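Local structure of histidine kinase (Methanosarcina mazei, 3LI9) at residues E141-F144 / F149-S152. The protein is the extracellular Cache (PDC-fold) sensor domain of a probable membrane histidine kinase that would pass phosphate from ATP to a protein histidine. Residues are numbered along the deposited sequence; the frame is centred on the assembly and turned at random.
Sequences EPYF and FMVS. With BTB (2-[bis-(2-hydroxy-ethyl)-amino]-2-hydroxymethyl-propane-1,3-diol), chain B.
Tyr143 and Met150 form an antiparallel hydrogen-bonded pair: Tyr143 N gives its proton to Met150 O at 2.8 Å, and Met150 N returns one to Tyr143 O at 2.9 Å. One step on, Phe144 and Phe149 face each other as a non-hydrogen-bonded pair. The Tyr143 and Met150 side chains share one face of the sheet. Tyr143 CG sits between its backbone N and carbonyl carbon (chi1 61°), and this carries the ring across the neighbouring strand. Met150 CG lies over one face of the ring, toward its rim, in a CH-pi contact 3.9 Å from the centroid. Met150 is selenomethionine, and its SE makes an oblique Met-aromatic contact with the same ring. The two strands belong to the beta hairpin 143-145/148-159, part of the larger antiparallel sheet of this PDC-fold Cache domain. Strand 162-172 pairs with strand 148-159 too, and its Asp170 touches both Tyr143 and Met150. Near the phenol lies a BTB molecule, probably from the crystallisation liquor. Tyr143 OH is 2.6 Å from BTB O6, which comes at the ring edge, close to the ring plane; Asp170 and Val120 also hydrogen-bond this molecule. With an alanine in place of Tyr143, Met150 CG and SE would probably lose the ring they pack on, and BTB O6 its phenol partner. On the other face of the sheet, Phe149 CD1 lies over the centre of the Phe144 ring. The two ring planes are inclined at 35°. Phe149 CG is anti to the backbone N (chi1 -164°), which sends the ring alongside Pro142, with Pro142 CB 3.6 Å from Phe149 CZ. Ile210 also touches Phe149, while Leu201 and Phe261 pack on Pro142.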
loop_
_atom_site.group_PDB
_atom_site.type_symbol
_atom_site.label_atom_id
_atom_site.label_comp_id
_atom_site.label_asym_id
_atom_site.label_seq_id
_atom_site.Cartn_x
_atom_site.Cartn_y
_atom_site.Cartn_z
ATOM N N GLU A 141 3.242 -1.973 -4.763
ATOM C CA GLU A 141 2.419 -1.054 -5.533
ATOM C C GLU A 141 0.969 -1.556 -5.388
ATOM O O GLU A 141 0.785 -2.741 -5.180
ATOM C CB GLU A 141 2.951 -1.042 -6.968
ATOM C CG GLU A 141 4.140 0.059 -7.003
ATOM C CD GLU A 141 3.639 1.534 -6.737
ATOM O OE1 GLU A 141 3.046 2.023 -7.710
ATOM O OE2 GLU A 141 3.830 2.217 -5.613
ATOM N N PRO A 142 -0.007 -0.642 -5.396
ATOM C CA PRO A 142 -1.411 -1.081 -5.273
ATOM C C PRO A 142 -1.803 -2.007 -6.407
ATOM O O PRO A 142 -1.234 -1.958 -7.533
ATOM C CB PRO A 142 -2.200 0.229 -5.380
ATOM C CG PRO A 142 -1.265 1.098 -6.362
ATOM C CD PRO A 142 0.042 0.820 -5.566
ATOM N N TYR A 143 -2.755 -2.876 -6.120
ATOM C CA TYR A 143 -3.135 -3.908 -7.124
ATOM C C TYR A 143 -4.528 -4.371 -6.824
ATOM O O TYR A 143 -5.115 -4.175 -5.718
ATOM C CB TYR A 143 -2.149 -5.078 -7.094
ATOM C CG TYR A 143 -2.093 -5.797 -5.763
ATOM C CD1 TYR A 143 -2.940 -6.908 -5.483
ATOM C CD2 TYR A 143 -1.199 -5.340 -4.759
ATOM C CE1 TYR A 143 -2.872 -7.539 -4.204
ATOM C CE2 TYR A 143 -1.095 -5.979 -3.521
ATOM C CZ TYR A 143 -1.956 -7.049 -3.251
ATOM O OH TYR A 143 -1.887 -7.698 -2.062
ATOM N N PHE A 144 -5.117 -5.010 -7.835
ATOM C CA PHE A 144 -6.387 -5.676 -7.572
ATOM C C PHE A 144 -6.186 -7.167 -7.320
ATOM O O PHE A 144 -5.339 -7.810 -7.974
ATOM C CB PHE A 144 -7.265 -5.554 -8.826
ATOM C CG PHE A 144 -7.829 -4.189 -9.030
ATOM C CD1 PHE A 144 -8.936 -3.812 -8.346
ATOM C CD2 PHE A 144 -7.187 -3.272 -9.877
ATOM C CE1 PHE A 144 -9.500 -2.510 -8.469
ATOM C CE2 PHE A 144 -7.765 -1.960 -10.010
ATOM C CZ PHE A 144 -8.910 -1.608 -9.307
ATOM N N PHE A 149 -9.241 -3.645 -4.559
ATOM C CA PHE A 149 -8.073 -2.751 -4.714
ATOM C C PHE A 149 -7.384 -2.658 -3.354
ATOM O O PHE A 149 -8.043 -2.336 -2.361
ATOM C CB PHE A 149 -8.595 -1.372 -5.134
ATOM C CG PHE A 149 -7.455 -0.480 -5.699
ATOM C CD1 PHE A 149 -6.497 -0.992 -6.549
ATOM C CD2 PHE A 149 -7.371 0.818 -5.261
ATOM C CE1 PHE A 149 -5.458 -0.140 -7.048
ATOM C CE2 PHE A 149 -6.383 1.653 -5.722
ATOM C CZ PHE A 149 -5.420 1.173 -6.545
HETATM N N MSE A 150 -6.106 -2.994 -3.314
HETATM C CA MSE A 150 -5.362 -3.038 -2.062
HETATM C C MSE A 150 -3.866 -2.817 -2.252
HETATM O O MSE A 150 -3.338 -2.690 -3.364
HETATM C CB MSE A 150 -5.576 -4.392 -1.389
HETATM C CG MSE A 150 -5.077 -5.547 -2.218
HETATM SE SE MSE A 150 -5.544 -7.290 -1.296
HETATM C CE MSE A 150 -7.410 -7.321 -1.715
ATOM N N VAL A 151 -3.225 -2.675 -1.095
ATOM C CA VAL A 151 -1.764 -2.721 -1.061
ATOM C C VAL A 151 -1.337 -3.672 0.054
ATOM O O VAL A 151 -2.099 -3.897 0.985
ATOM C CB VAL A 151 -1.232 -1.282 -0.817
ATOM C CG1 VAL A 151 -1.543 -0.721 0.584
ATOM C CG2 VAL A 151 0.194 -1.147 -1.263
ATOM N N SER A 152 -0.113 -4.190 -0.047
ATOM C CA SER A 152 0.395 -5.080 0.992
ATOM C C SER A 152 1.609 -4.500 1.673
ATOM O O SER A 152 2.483 -3.978 0.981
ATOM C CB SER A 152 0.824 -6.419 0.296
ATOM O OG SER A 152 1.021 -7.369 1.307
HETATM C C1 BTB B . -0.386 -14.300 -2.625
HETATM O O1 BTB B . -1.370 -15.162 -1.975
HETATM C C2 BTB B . -0.949 -12.922 -3.075
HETATM C C3 BTB B . -2.084 -13.297 -3.988
HETATM O O3 BTB B . -2.495 -14.542 -3.415
HETATM C C4 BTB B . 0.037 -12.138 -3.874
HETATM O O4 BTB B . -0.544 -10.824 -3.892
HETATM N N BTB B . -1.378 -12.027 -1.942
HETATM C C5 BTB B . -2.755 -12.335 -1.594
HETATM C C6 BTB B . -3.678 -11.134 -1.885
HETATM O O6 BTB B . -3.104 -9.945 -1.426
HETATM C C7 BTB B . -0.420 -12.329 -0.854
HETATM C C8 BTB B . -0.382 -11.317 0.317
HETATM O O8 BTB B . -0.403 -9.973 -0.105
#